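COG0546: Predicted phosphatases (Streptococcus pneumoniae, PDB 2AH5) is a haloacid dehalogenase-like hydrolase whose substrate is unknown and which probably acts as a phosphatase. Local coordinates at residues A[174-179]-A[194-199]; A[2-7]-A[156-161]; A[23-28]-A[73-78]; A[81-86]-A[118-123]; A[87-92]-A[200-205]. All blocks are in the same frame, centred on the assembly; numbering follows the deposited sequence.

Contact 1 of 5, residues A[174-179]-A[194-199]; sequences GIQKLA and QPDYIA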
# COMPACT_ATOMS: atom_id res chain seq x y z
N GLY A 174 15.99 -3.82 6.42
CA GLY A 174 17.07 -2.85 6.56
C GLY A 174 17.00 -1.59 5.69
O GLY A 174 17.97 -0.86 5.57
N ILE A 175 15.85 -1.32 5.07
CA ILE A 175 15.75 -0.08 4.27
C ILE A 175 15.21 1.04 5.16
O ILE A 175 14.67 0.78 6.24
CB ILE A 175 14.85 -0.24 3.00
CG1 ILE A 175 13.40 -0.50 3.40
CG2 ILE A 175 15.36 -1.39 2.08
CD1 ILE A 175 12.40 -0.40 2.25
N GLN A 176 15.35 2.28 4.72
CA GLN A 176 14.80 3.38 5.51
C GLN A 176 13.27 3.41 5.35
O GLN A 176 12.71 2.79 4.44
CB GLN A 176 15.41 4.69 5.07
CG GLN A 176 16.86 4.94 5.57
CD GLN A 176 17.33 6.31 5.21
OE1 GLN A 176 16.60 7.29 5.37
NE2 GLN A 176 18.55 6.40 4.67
N LYS A 177 12.60 4.12 6.26
CA LYS A 177 11.13 4.19 6.29
C LYS A 177 10.70 5.64 6.44
O LYS A 177 11.18 6.36 7.33
CB LYS A 177 10.52 3.30 7.39
CG LYS A 177 11.45 3.00 8.58
CD LYS A 177 10.73 2.31 9.73
CE LYS A 177 11.68 1.55 10.65
NZ LYS A 177 12.58 2.47 11.45
N LEU A 178 9.82 6.05 5.53
CA LEU A 178 9.24 7.37 5.53
C LEU A 178 7.73 7.23 5.73
O LEU A 178 7.01 6.72 4.83
CB LEU A 178 9.55 8.09 4.22
CG LEU A 178 9.32 9.62 4.18
CD1 LEU A 178 10.13 10.22 3.06
CD2 LEU A 178 7.85 10.02 4.08
N ALA A 179 7.24 7.65 6.90
CA ALA A 179 5.82 7.50 7.24
C ALA A 179 5.00 8.63 6.64
O ALA A 179 5.39 9.79 6.71
CB ALA A 179 5.61 7.48 8.78
N GLN A 194 9.56 4.45 14.73
CA GLN A 194 10.74 5.31 14.54
C GLN A 194 11.07 5.55 13.04
O GLN A 194 12.17 5.16 12.56
CB GLN A 194 11.99 4.76 15.30
CG GLN A 194 11.83 4.68 16.84
CD GLN A 194 10.83 3.62 17.28
OE1 GLN A 194 10.93 2.45 16.90
NE2 GLN A 194 9.86 4.04 18.10
N PRO A 195 10.13 6.15 12.29
CA PRO A 195 10.45 6.44 10.89
C PRO A 195 11.60 7.43 10.75
O PRO A 195 11.84 8.26 11.64
CB PRO A 195 9.17 7.10 10.34
CG PRO A 195 8.42 7.56 11.53
CD PRO A 195 8.77 6.61 12.65
N ASP A 196 12.24 7.39 9.61
CA ASP A 196 13.36 8.28 9.31
C ASP A 196 12.93 9.68 8.96
O ASP A 196 13.70 10.63 9.08
CB ASP A 196 14.22 7.67 8.21
CG ASP A 196 14.84 6.35 8.65
OD1 ASP A 196 15.70 6.38 9.56
OD2 ASP A 196 14.41 5.29 8.15
N TYR A 197 11.69 9.81 8.51
CA TYR A 197 11.09 11.09 8.13
C TYR A 197 9.58 10.87 8.12
O TYR A 197 9.11 9.73 7.98
CB TYR A 197 11.58 11.50 6.75
CG TYR A 197 11.19 12.90 6.33
CD1 TYR A 197 12.00 14.01 6.67
CD2 TYR A 197 10.05 13.11 5.57
CE1 TYR A 197 11.64 15.31 6.26
CE2 TYR A 197 9.68 14.39 5.16
CZ TYR A 197 10.47 15.47 5.51
OH TYR A 197 10.06 16.71 5.10
N ILE A 198 8.82 11.95 8.28
CA ILE A 198 7.36 11.83 8.31
C ILE A 198 6.74 12.97 7.52
O ILE A 198 7.29 14.07 7.49
CB ILE A 198 6.79 11.75 9.77
CG1 ILE A 198 5.28 11.46 9.76
CG2 ILE A 198 7.11 12.99 10.55
CD1 ILE A 198 4.78 10.68 11.03
N ALA A 199 5.61 12.72 6.86
CA ALA A 199 4.94 13.74 6.06
C ALA A 199 3.44 13.63 6.17
O ALA A 199 2.88 12.55 5.99
CB ALA A 199 5.33 13.64 4.58
O HOH W 1 14.85 3.09 9.76
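A179 and Y197 sit where the two backbones are tightly joined. The amide N of A179 bonds to O of Y197 at 3.0 Å, and N of A199 returns a bond to O of A179 at 2.9 Å. L178 and Y197 lie side by side on one face, pointing the same way, with CD1 of L178 3.8 Å from CD2 of the ring; on the other face CB of A179 meets CB of P195 at 3.9 Å. The pairing closes a beta-alpha-beta crossover through helix 187-191 and adds 197-199 as the edge strand of the Rossmann-like sheet. Just upstream, the D196 carboxylate stands in for a backbone carbonyl: OD2 takes N of K177 on its anti lone pair at 2.9 Å, nearly straight at 166°, while D196 N bonds to K177 O at 2.7 Å. The looser side is the loop end. There K177 NZ comes from above the carbonyl plane of Q194 to its O, 2.9 Å away, also bonds to Y193 O, and is linked to D196 OD2 by a water.

Contact 2 of 5, residues A[2-7]-A[156-161]; sequences TSITAI and QAIIIG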
# COMPACT_ATOMS: atom_id res chain seq x y z
N THR A 2 21.52 10.75 1.63
CA THR A 2 22.56 10.72 0.59
C THR A 2 22.87 9.31 0.06
O THR A 2 23.19 9.16 -1.12
CB THR A 2 23.84 11.48 1.03
OG1 THR A 2 24.39 10.87 2.20
CG2 THR A 2 23.51 12.96 1.34
N SER A 3 22.75 8.28 0.88
CA SER A 3 23.01 6.93 0.36
C SER A 3 21.81 6.36 -0.41
O SER A 3 21.95 5.36 -1.11
CB SER A 3 23.50 5.98 1.45
OG SER A 3 22.40 5.44 2.16
N ILE A 4 20.64 6.99 -0.29
CA ILE A 4 19.46 6.49 -1.01
C ILE A 4 19.66 6.73 -2.51
O ILE A 4 20.02 7.84 -2.94
CB ILE A 4 18.14 7.18 -0.54
CG1 ILE A 4 17.82 6.80 0.92
CG2 ILE A 4 16.96 6.81 -1.45
CD1 ILE A 4 16.92 7.78 1.60
N THR A 5 19.47 5.67 -3.29
CA THR A 5 19.47 5.76 -4.76
C THR A 5 18.15 5.31 -5.41
O THR A 5 17.98 5.45 -6.63
CB THR A 5 20.61 4.95 -5.41
OG1 THR A 5 20.39 3.55 -5.20
CG2 THR A 5 21.99 5.35 -4.86
N ALA A 6 17.23 4.79 -4.61
CA ALA A 6 15.99 4.20 -5.12
C ALA A 6 14.88 4.43 -4.10
O ALA A 6 15.11 4.37 -2.88
CB ALA A 6 16.17 2.73 -5.36
N ILE A 7 13.69 4.72 -4.60
CA ILE A 7 12.55 5.03 -3.74
C ILE A 7 11.40 4.04 -3.99
O ILE A 7 10.98 3.85 -5.14
CB ILE A 7 12.06 6.49 -3.94
CG1 ILE A 7 13.20 7.50 -3.73
CG2 ILE A 7 10.89 6.75 -3.00
CD1 ILE A 7 12.76 8.98 -3.86
N GLN A 156 20.48 1.60 0.31
CA GLN A 156 20.22 2.46 -0.82
C GLN A 156 18.73 2.70 -1.10
O GLN A 156 18.40 3.42 -2.05
CB GLN A 156 20.80 1.88 -2.11
CG GLN A 156 22.30 1.73 -2.20
CD GLN A 156 22.64 1.02 -3.51
OE1 GLN A 156 22.81 -0.19 -3.52
NE2 GLN A 156 22.63 1.77 -4.61
N ALA A 157 17.83 2.09 -0.31
CA ALA A 157 16.40 2.26 -0.55
C ALA A 157 15.66 2.89 0.65
O ALA A 157 16.15 2.87 1.79
CB ALA A 157 15.76 0.92 -0.94
N ILE A 158 14.48 3.42 0.36
CA ILE A 158 13.57 3.93 1.39
C ILE A 158 12.17 3.55 0.91
O ILE A 158 11.91 3.55 -0.29
CB ILE A 158 13.74 5.47 1.62
CG1 ILE A 158 12.83 6.00 2.75
CG2 ILE A 158 13.54 6.28 0.34
CD1 ILE A 158 13.34 7.36 3.30
N ILE A 159 11.29 3.19 1.84
CA ILE A 159 9.87 2.99 1.48
C ILE A 159 9.04 4.15 2.03
O ILE A 159 9.22 4.59 3.19
CB ILE A 159 9.34 1.61 1.94
CG1 ILE A 159 7.92 1.36 1.42
CG2 ILE A 159 9.44 1.47 3.50
CD1 ILE A 159 7.46 -0.09 1.58
N ILE A 160 8.16 4.66 1.17
CA ILE A 160 7.20 5.68 1.53
C ILE A 160 5.89 4.94 1.72
O ILE A 160 5.38 4.33 0.77
CB ILE A 160 7.10 6.73 0.37
CG1 ILE A 160 8.50 7.37 0.15
CG2 ILE A 160 5.93 7.74 0.62
CD1 ILE A 160 8.59 8.57 -0.82
N GLY A 161 5.38 4.94 2.95
CA GLY A 161 4.21 4.13 3.27
C GLY A 161 3.35 4.65 4.40
O GLY A 161 3.80 5.49 5.19
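T5 and A6 both bring their backbone N to one carbonyl, O of Q156, where the N-terminal strand 6-9 enters the parallel sheet beside strand 157-161. These are neighbouring central strands of the Rossmann-like haloacid dehalogenase core. The two donors differ: T5 N lies 2.8 Å from Q156 O and is tilted 23° from the carbonyl plane, whereas A6 N, at 3.1 Å from the same oxygen, is almost in line with the C=O bond but its hydrogen bond is more bent at the hydrogen. Further along, I158 N reaches A6 O in a weak bond of 3.4 Å, and I158 goes on to pair with F8.

Around the shared carbonyl lies a run of isoleucines. Both CG2 and CD1 of I4 press on CG2 of I158, and CG2 of I7 touches CD1 of I160 at 3.7 Å. Y208 covers I4 and I158 from helix 204-208, while I160 also touches the DxDx(T/V) pattern that probably carries the family's catalytic aspartate. One shell further out, S3 OG bonds to O of E155, and the extended Q156 side chain is fixed at its far end by OE1 accepting from N of A153. That leaves its other amide atom, NE2, lying 2.9 Å from OG1 of T5, which chi1 of 67° places between the threonine's own N and carbonyl carbon.

Contact 3 of 5, residues A[23-28]-A[73-78]; sequences HNAFTY and SYYKAK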
# COMPACT_ATOMS: atom_id res chain seq x y z
N HIS A 23 -14.01 -0.15 0.71
CA HIS A 23 -15.20 -0.08 1.55
C HIS A 23 -16.35 -0.81 0.87
O HIS A 23 -17.02 -1.62 1.50
CB HIS A 23 -15.59 1.37 1.82
CG HIS A 23 -16.72 1.53 2.79
ND1 HIS A 23 -18.04 1.46 2.40
CD2 HIS A 23 -16.73 1.75 4.12
CE1 HIS A 23 -18.82 1.65 3.45
NE2 HIS A 23 -18.05 1.84 4.51
N ASN A 24 -16.60 -0.50 -0.40
CA ASN A 24 -17.69 -1.14 -1.15
C ASN A 24 -17.54 -2.65 -1.29
O ASN A 24 -18.53 -3.43 -1.25
CB ASN A 24 -17.86 -0.49 -2.52
CG ASN A 24 -18.50 0.90 -2.46
OD1 ASN A 24 -18.98 1.34 -1.41
ND2 ASN A 24 -18.48 1.61 -3.59
N ALA A 25 -16.31 -3.10 -1.51
CA ALA A 25 -16.07 -4.54 -1.55
C ALA A 25 -16.42 -5.19 -0.20
O ALA A 25 -17.05 -6.26 -0.18
CB ALA A 25 -14.62 -4.83 -1.95
N PHE A 26 -16.03 -4.57 0.93
CA PHE A 26 -16.41 -5.13 2.24
C PHE A 26 -17.93 -5.18 2.44
O PHE A 26 -18.48 -6.21 2.84
CB PHE A 26 -15.76 -4.38 3.39
CG PHE A 26 -14.37 -4.84 3.66
CD1 PHE A 26 -13.31 -3.99 3.41
CD2 PHE A 26 -14.12 -6.14 4.11
CE1 PHE A 26 -12.01 -4.40 3.64
CE2 PHE A 26 -12.79 -6.57 4.36
CZ PHE A 26 -11.74 -5.70 4.10
N THR A 27 -18.59 -4.08 2.13
CA THR A 27 -20.05 -3.99 2.40
C THR A 27 -20.83 -4.90 1.44
O THR A 27 -21.88 -5.44 1.82
CB THR A 27 -20.57 -2.53 2.37
OG1 THR A 27 -20.34 -1.97 1.08
CG2 THR A 27 -19.85 -1.64 3.44
N TYR A 28 -20.34 -5.04 0.21
CA TYR A 28 -20.93 -6.03 -0.72
C TYR A 28 -20.86 -7.42 -0.11
O TYR A 28 -21.82 -8.21 -0.20
CB TYR A 28 -20.23 -6.02 -2.11
CG TYR A 28 -20.81 -7.08 -3.04
CD1 TYR A 28 -22.08 -6.90 -3.60
CD2 TYR A 28 -20.13 -8.29 -3.28
CE1 TYR A 28 -22.64 -7.88 -4.44
CE2 TYR A 28 -20.68 -9.27 -4.12
CZ TYR A 28 -21.94 -9.06 -4.68
OH TYR A 28 -22.53 -10.02 -5.48
N SER A 73 -14.57 -10.79 -5.90
CA SER A 73 -15.59 -10.70 -6.96
C SER A 73 -16.16 -9.30 -7.17
O SER A 73 -16.52 -8.93 -8.30
CB SER A 73 -16.74 -11.71 -6.72
OG SER A 73 -17.77 -11.19 -5.87
N TYR A 74 -16.29 -8.52 -6.10
CA TYR A 74 -16.65 -7.13 -6.25
C TYR A 74 -15.39 -6.33 -6.66
O TYR A 74 -15.44 -5.51 -7.58
CB TYR A 74 -17.27 -6.57 -4.96
CG TYR A 74 -17.69 -5.12 -5.10
CD1 TYR A 74 -19.02 -4.78 -5.41
CD2 TYR A 74 -16.76 -4.10 -4.97
CE1 TYR A 74 -19.40 -3.44 -5.55
CE2 TYR A 74 -17.13 -2.76 -5.13
CZ TYR A 74 -18.45 -2.44 -5.41
OH TYR A 74 -18.80 -1.11 -5.57
N TYR A 75 -14.27 -6.60 -6.00
CA TYR A 75 -13.10 -5.72 -6.15
C TYR A 75 -12.52 -5.71 -7.57
O TYR A 75 -12.23 -4.64 -8.13
CB TYR A 75 -12.02 -6.02 -5.10
CG TYR A 75 -11.09 -4.84 -5.00
CD1 TYR A 75 -11.46 -3.71 -4.28
CD2 TYR A 75 -9.87 -4.84 -5.68
CE1 TYR A 75 -10.64 -2.58 -4.23
CE2 TYR A 75 -9.04 -3.70 -5.64
CZ TYR A 75 -9.43 -2.59 -4.89
OH TYR A 75 -8.62 -1.48 -4.82
N LYS A 76 -12.34 -6.89 -8.14
CA LYS A 76 -11.77 -7.02 -9.49
C LYS A 76 -12.61 -6.35 -10.57
O LYS A 76 -12.08 -5.67 -11.47
CB LYS A 76 -11.52 -8.51 -9.83
CG LYS A 76 -10.37 -9.13 -9.03
CD LYS A 76 -9.00 -8.52 -9.42
CE LYS A 76 -8.12 -9.48 -10.21
NZ LYS A 76 -6.84 -8.83 -10.63
N ALA A 77 -13.93 -6.50 -10.47
CA ALA A 77 -14.86 -5.98 -11.48
C ALA A 77 -15.28 -4.54 -11.25
O ALA A 77 -15.62 -3.84 -12.21
CB ALA A 77 -16.11 -6.88 -11.56
N LYS A 78 -15.26 -4.08 -9.99
CA LYS A 78 -15.87 -2.80 -9.63
C LYS A 78 -15.01 -1.97 -8.68
O LYS A 78 -14.78 -0.78 -8.92
CB LYS A 78 -17.26 -3.01 -9.00
CG LYS A 78 -18.40 -3.22 -10.00
CD LYS A 78 -19.82 -3.33 -9.35
CE LYS A 78 -20.22 -2.08 -8.54
NZ LYS A 78 -20.40 -0.86 -9.38
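Y74 gives up the most surface here, laying its ring along helix 19-33 between N24, A25 and Y28. With CG opposite its own backbone N (chi1 -178°), the ring reaches straight across to the neighbouring helix. The carbonyl O of N24 stands 4.0 Å above the Y74 ring plane, over its centre, and CB of K78, from the ring's own helix, covers the opposite face. A25, next in buried area, lies against the ring: its CA is 3.5 Å from CD2 of Y74, and its CB lies at the edge of the Y75 ring, near the ring plane, 4.1 Å from CD1. Y28 closes the other flank, its CB 3.7 Å from CD1 of Y74; the two rings meet obliquely, with planes 32° apart. The polar end of Y74 is settled by E82, whose OE1 bonds to Y74 OH and also to N24 ND2, so one carboxylate oxygen ties both helices together.

The axes of helix segments 23-28 and 73-78 run roughly antiparallel, at 141°, and come within 8.8 Å. Helices 19-33 and 64-79 are the first and last of the helical insertion, and such a helical bundle is the C1-type cap of haloacid dehalogenase-like hydrolases.

Contact 4 of 5, residues A[81-86]-A[118-123]; sequences YEAQLF and KNLEIH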
# COMPACT_ATOMS: atom_id res chain seq x y z
N TYR A 81 -11.82 0.26 -9.62
CA TYR A 81 -12.10 1.54 -10.32
C TYR A 81 -12.65 2.63 -9.42
O TYR A 81 -12.73 3.81 -9.81
CB TYR A 81 -13.10 1.30 -11.48
CG TYR A 81 -12.66 0.23 -12.40
CD1 TYR A 81 -13.31 -1.00 -12.44
CD2 TYR A 81 -11.53 0.42 -13.22
CE1 TYR A 81 -12.87 -2.00 -13.29
CE2 TYR A 81 -11.09 -0.58 -14.06
CZ TYR A 81 -11.75 -1.78 -14.09
OH TYR A 81 -11.29 -2.74 -14.94
N GLU A 82 -13.07 2.24 -8.23
CA GLU A 82 -13.55 3.18 -7.23
C GLU A 82 -12.36 3.62 -6.38
O GLU A 82 -12.23 3.26 -5.19
CB GLU A 82 -14.66 2.54 -6.39
CG GLU A 82 -15.82 2.07 -7.30
CD GLU A 82 -16.96 1.42 -6.56
OE1 GLU A 82 -16.72 0.53 -5.71
OE2 GLU A 82 -18.12 1.80 -6.84
N ALA A 83 -11.51 4.41 -7.04
CA ALA A 83 -10.21 4.80 -6.51
C ALA A 83 -9.75 6.05 -7.26
O ALA A 83 -10.18 6.30 -8.40
CB ALA A 83 -9.22 3.68 -6.70
N GLN A 84 -8.90 6.84 -6.61
CA GLN A 84 -8.43 8.10 -7.17
C GLN A 84 -7.10 8.43 -6.49
O GLN A 84 -6.87 8.08 -5.32
CB GLN A 84 -9.47 9.19 -6.95
CG GLN A 84 -9.66 9.60 -5.49
CD GLN A 84 -10.90 10.47 -5.26
OE1 GLN A 84 -12.05 10.01 -5.44
NE2 GLN A 84 -10.69 11.72 -4.86
N LEU A 85 -6.20 9.11 -7.20
CA LEU A 85 -4.96 9.54 -6.57
C LEU A 85 -5.25 10.49 -5.43
O LEU A 85 -6.21 11.27 -5.49
CB LEU A 85 -4.05 10.23 -7.58
CG LEU A 85 -3.61 9.38 -8.77
CD1 LEU A 85 -2.73 10.23 -9.69
CD2 LEU A 85 -2.85 8.13 -8.33
N PHE A 86 -4.41 10.45 -4.40
CA PHE A 86 -4.46 11.50 -3.38
C PHE A 86 -4.03 12.83 -4.01
O PHE A 86 -3.33 12.84 -5.02
CB PHE A 86 -3.56 11.15 -2.18
CG PHE A 86 -4.15 10.14 -1.25
CD1 PHE A 86 -5.19 10.51 -0.36
CD2 PHE A 86 -3.69 8.83 -1.25
CE1 PHE A 86 -5.74 9.57 0.50
CE2 PHE A 86 -4.27 7.87 -0.37
CZ PHE A 86 -5.28 8.27 0.51
N LYS A 118 -1.81 1.62 -14.01
CA LYS A 118 -2.15 2.03 -15.39
C LYS A 118 -3.48 2.80 -15.46
O LYS A 118 -3.56 3.84 -16.13
CB LYS A 118 -2.16 0.82 -16.34
CG LYS A 118 -1.93 1.19 -17.79
CD LYS A 118 -1.12 0.10 -18.53
CE LYS A 118 -0.13 0.75 -19.53
NZ LYS A 118 0.94 -0.17 -20.08
N ASN A 119 -4.50 2.32 -14.75
CA ASN A 119 -5.81 3.00 -14.69
C ASN A 119 -5.74 4.46 -14.21
O ASN A 119 -6.45 5.33 -14.73
CB ASN A 119 -6.78 2.22 -13.79
CG ASN A 119 -7.19 0.87 -14.38
OD1 ASN A 119 -6.86 0.55 -15.54
ND2 ASN A 119 -7.89 0.07 -13.58
N LEU A 120 -4.89 4.72 -13.23
CA LEU A 120 -4.80 6.04 -12.61
C LEU A 120 -3.69 6.89 -13.21
O LEU A 120 -3.43 8.01 -12.73
CB LEU A 120 -4.65 5.90 -11.10
CG LEU A 120 -5.91 5.33 -10.43
CD1 LEU A 120 -5.63 5.00 -8.98
CD2 LEU A 120 -7.16 6.24 -10.54
N GLU A 121 -3.11 6.36 -14.28
CA GLU A 121 -2.13 7.08 -15.13
C GLU A 121 -0.78 7.35 -14.46
O GLU A 121 -0.10 8.32 -14.80
CB GLU A 121 -2.77 8.39 -15.66
CG GLU A 121 -4.12 8.08 -16.29
CD GLU A 121 -4.70 9.19 -17.14
OE1 GLU A 121 -4.28 10.35 -17.02
OE2 GLU A 121 -5.61 8.86 -17.93
N ILE A 122 -0.39 6.46 -13.53
CA ILE A 122 0.88 6.63 -12.79
C ILE A 122 1.90 5.51 -13.07
O ILE A 122 3.05 5.61 -12.65
CB ILE A 122 0.67 6.82 -11.26
CG1 ILE A 122 0.01 5.60 -10.59
CG2 ILE A 122 -0.12 8.15 -10.99
CD1 ILE A 122 0.19 5.58 -9.05
N HIS A 123 1.48 4.51 -13.84
CA HIS A 123 2.34 3.35 -14.14
C HIS A 123 3.67 3.84 -14.72
O HIS A 123 4.76 3.33 -14.41
CB HIS A 123 1.61 2.40 -15.13
CG HIS A 123 2.34 1.12 -15.43
ND1 HIS A 123 3.52 1.09 -16.14
CD2 HIS A 123 2.05 -0.17 -15.12
CE1 HIS A 123 3.94 -0.17 -16.24
NE2 HIS A 123 3.07 -0.95 -15.62
O HOH W 2 -8.67 -2.90 -14.24
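The flap hairpin of the haloacid dehalogenase fold leans here on the end of helix 110-119, with L85 set against L120 and I122. The L85 side chain slides past both in the opposite direction: its CD1 meets CG2 of I122 at 3.6 Å, and its CD2 sits 4.0 Å from CB of L120. L120 in turn sends CD2 along the flap backbone, 3.7 Å from O of A83. V16, from the partner strand 16-17, touches A83, L85 and L120 alike, while I90 of helix 89-97 packs on L85 and I122.

L120 and I122 both face the flap where the helix stops. A Schellman motif ends it, with E121 in the left-handed region (phi 69°), its N bonded to O of K118 and N of I122 bonded to O of A117. In this fold strands 16-17 and 84-85 form the two-stranded flap, and the cap helices are inserted between them; Y81 and E82 belong to the return from that cap.

Nearer the surface the contact turns polar. ND2 of N119 comes to CE2 of Y81 at 3.3 Å, approaching obliquely with amide and ring planes 27° apart. A water closes the gap further out, 2.7 Å from Y81 OH and accepting from N119 ND2 at 3.1 Å.

Contact 5 of 5, residues A[87-92]-A[200-205]; sequences PQIIDL and HKPLEV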
# COMPACT_ATOMS: atom_id res chain seq x y z
N PRO A 87 -4.45 13.97 -3.42
CA PRO A 87 -4.04 15.27 -3.98
C PRO A 87 -2.52 15.41 -4.07
O PRO A 87 -1.84 14.87 -3.22
CB PRO A 87 -4.60 16.26 -2.97
CG PRO A 87 -5.80 15.53 -2.36
CD PRO A 87 -5.34 14.11 -2.24
N GLN A 88 -1.99 16.09 -5.10
CA GLN A 88 -0.54 16.37 -5.23
C GLN A 88 0.37 15.13 -5.50
O GLN A 88 1.61 15.24 -5.57
CB GLN A 88 -0.03 17.15 -4.00
CG GLN A 88 -0.77 18.45 -3.68
CD GLN A 88 -0.83 19.40 -4.86
OE1 GLN A 88 -1.90 19.67 -5.41
NE2 GLN A 88 0.33 19.89 -5.27
N ILE A 89 -0.23 13.95 -5.65
CA ILE A 89 0.59 12.76 -5.91
C ILE A 89 1.32 12.83 -7.26
O ILE A 89 2.50 12.49 -7.35
CB ILE A 89 -0.22 11.42 -5.78
CG1 ILE A 89 -0.58 11.15 -4.32
CG2 ILE A 89 0.59 10.24 -6.34
CD1 ILE A 89 0.64 10.96 -3.33
N ILE A 90 0.63 13.26 -8.32
CA ILE A 90 1.28 13.45 -9.63
C ILE A 90 2.49 14.39 -9.49
O ILE A 90 3.57 14.09 -9.99
CB ILE A 90 0.31 13.95 -10.74
CG1 ILE A 90 -0.76 12.90 -11.07
CG2 ILE A 90 1.08 14.27 -12.03
CD1 ILE A 90 -0.25 11.70 -11.86
N ASP A 91 2.29 15.53 -8.80
CA ASP A 91 3.40 16.48 -8.53
C ASP A 91 4.59 15.78 -7.85
O ASP A 91 5.74 15.94 -8.27
CB ASP A 91 2.93 17.67 -7.70
CG ASP A 91 3.87 18.88 -7.83
OD1 ASP A 91 4.64 18.97 -8.85
OD2 ASP A 91 3.81 19.74 -6.92
N LEU A 92 4.30 15.02 -6.80
CA LEU A 92 5.35 14.33 -6.04
C LEU A 92 6.11 13.36 -6.93
O LEU A 92 7.35 13.31 -6.92
CB LEU A 92 4.72 13.54 -4.88
CG LEU A 92 5.70 12.67 -4.10
CD1 LEU A 92 6.79 13.51 -3.43
CD2 LEU A 92 4.89 11.87 -3.08
N HIS A 200 2.78 14.76 6.40
CA HIS A 200 1.32 14.76 6.35
C HIS A 200 0.74 15.22 5.00
O HIS A 200 -0.47 15.13 4.77
CB HIS A 200 0.69 15.53 7.54
CG HIS A 200 0.83 17.02 7.47
ND1 HIS A 200 2.02 17.67 7.72
CD2 HIS A 200 -0.08 17.99 7.23
CE1 HIS A 200 1.84 18.97 7.61
NE2 HIS A 200 0.58 19.19 7.31
N LYS A 201 1.62 15.72 4.12
CA LYS A 201 1.26 16.18 2.80
C LYS A 201 2.30 15.71 1.79
O LYS A 201 3.50 15.73 2.10
CB LYS A 201 1.23 17.71 2.73
CG LYS A 201 0.05 18.39 3.41
CD LYS A 201 0.31 19.89 3.34
CE LYS A 201 -0.98 20.69 3.10
NZ LYS A 201 -0.67 22.16 3.01
N PRO A 202 1.87 15.31 0.59
CA PRO A 202 2.83 14.79 -0.39
C PRO A 202 4.07 15.65 -0.62
O PRO A 202 5.15 15.09 -0.65
CB PRO A 202 1.99 14.66 -1.67
CG PRO A 202 0.61 14.31 -1.11
CD PRO A 202 0.49 15.26 0.06
N LEU A 203 3.94 16.97 -0.77
CA LEU A 203 5.13 17.79 -1.10
C LEU A 203 6.13 17.95 0.06
O LEU A 203 7.34 18.25 -0.15
CB LEU A 203 4.78 19.13 -1.79
CG LEU A 203 3.94 19.03 -3.08
CD1 LEU A 203 3.81 20.41 -3.74
CD2 LEU A 203 4.48 18.01 -4.08
N GLU A 204 5.66 17.65 1.27
CA GLU A 204 6.56 17.60 2.41
C GLU A 204 7.64 16.45 2.24
O GLU A 204 8.76 16.54 2.75
CB GLU A 204 5.71 17.38 3.64
CG GLU A 204 6.40 17.62 4.92
CD GLU A 204 5.46 17.43 6.10
OE1 GLU A 204 4.25 17.13 5.89
OE2 GLU A 204 5.97 17.56 7.22
N VAL A 205 7.28 15.43 1.47
CA VAL A 205 8.18 14.28 1.23
C VAL A 205 9.48 14.74 0.57
O VAL A 205 10.55 14.20 0.81
CB VAL A 205 7.49 13.22 0.34
CG1 VAL A 205 8.49 12.15 -0.08
CG2 VAL A 205 6.32 12.54 1.09
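OE1 of E204 takes N of H200 at 2.8 Å, from above the carboxylate plane, and more weakly N of K201, which folds residues 200-204 into a compact turn. That turn presents P202 and L203 to the start of helix 89-97, where the contact is made entirely by van der Waals touches.

P202 packs against Q88, the N-cap residue of the helix. Its CG comes within 3.3 Å of O of P87 and 4.0 Å of CD1 of I89, whose side chain crosses the proline at about a right angle, while the proline CB rests on CB of Q88. L203 takes the exposed side. It crosses the D91 side chain, also nearly at a right angle: CD1 of L203 lies 3.2 Å from OD2 of D91, and the same methyl lies 3.8 Å from NE2 of Q88. Inside, CG of L92 swings away from the backbone N (chi1 174°). This carries CD1 of L92 to the carbonyl O of P202 at 3.6 Å and to CB of V205 at 3.8 Å.

Behind, V205 also packs on A199 of the edge strand, and P202 touches W182. The C-terminal helix 204-208, just beyond the last strand, is thus set beside the first core helix after the cap insertion, both in one helical layer of the three-layered alpha/beta/alpha Rossmann-like fold.

How the contacts relate
Contacts 1 and 2 join neighbouring strand pairs of the parallel sheet, their centres 10 Å apart, and are joined where strands 157-161 and 176-180 lie side by side, by backbone bonds of L178 and Q176 with I159. Contact 5 lies 16 Å from each and meets both, Y197 OH bonding to E204 O and I160 touching V205. Contact 4, 15 Å from contact 5, joins it through I90, which packs on L85 and I122. Contact 3 stands apart in the cap, 32 Å from contact 1 between centres. Along the chain, contact 2 encloses contacts 3 and 4, while contact 5 crosses both 2 and 4 and encloses contact 1. Through E82, which links contacts 3 and 4, the cap meets the core at the flap.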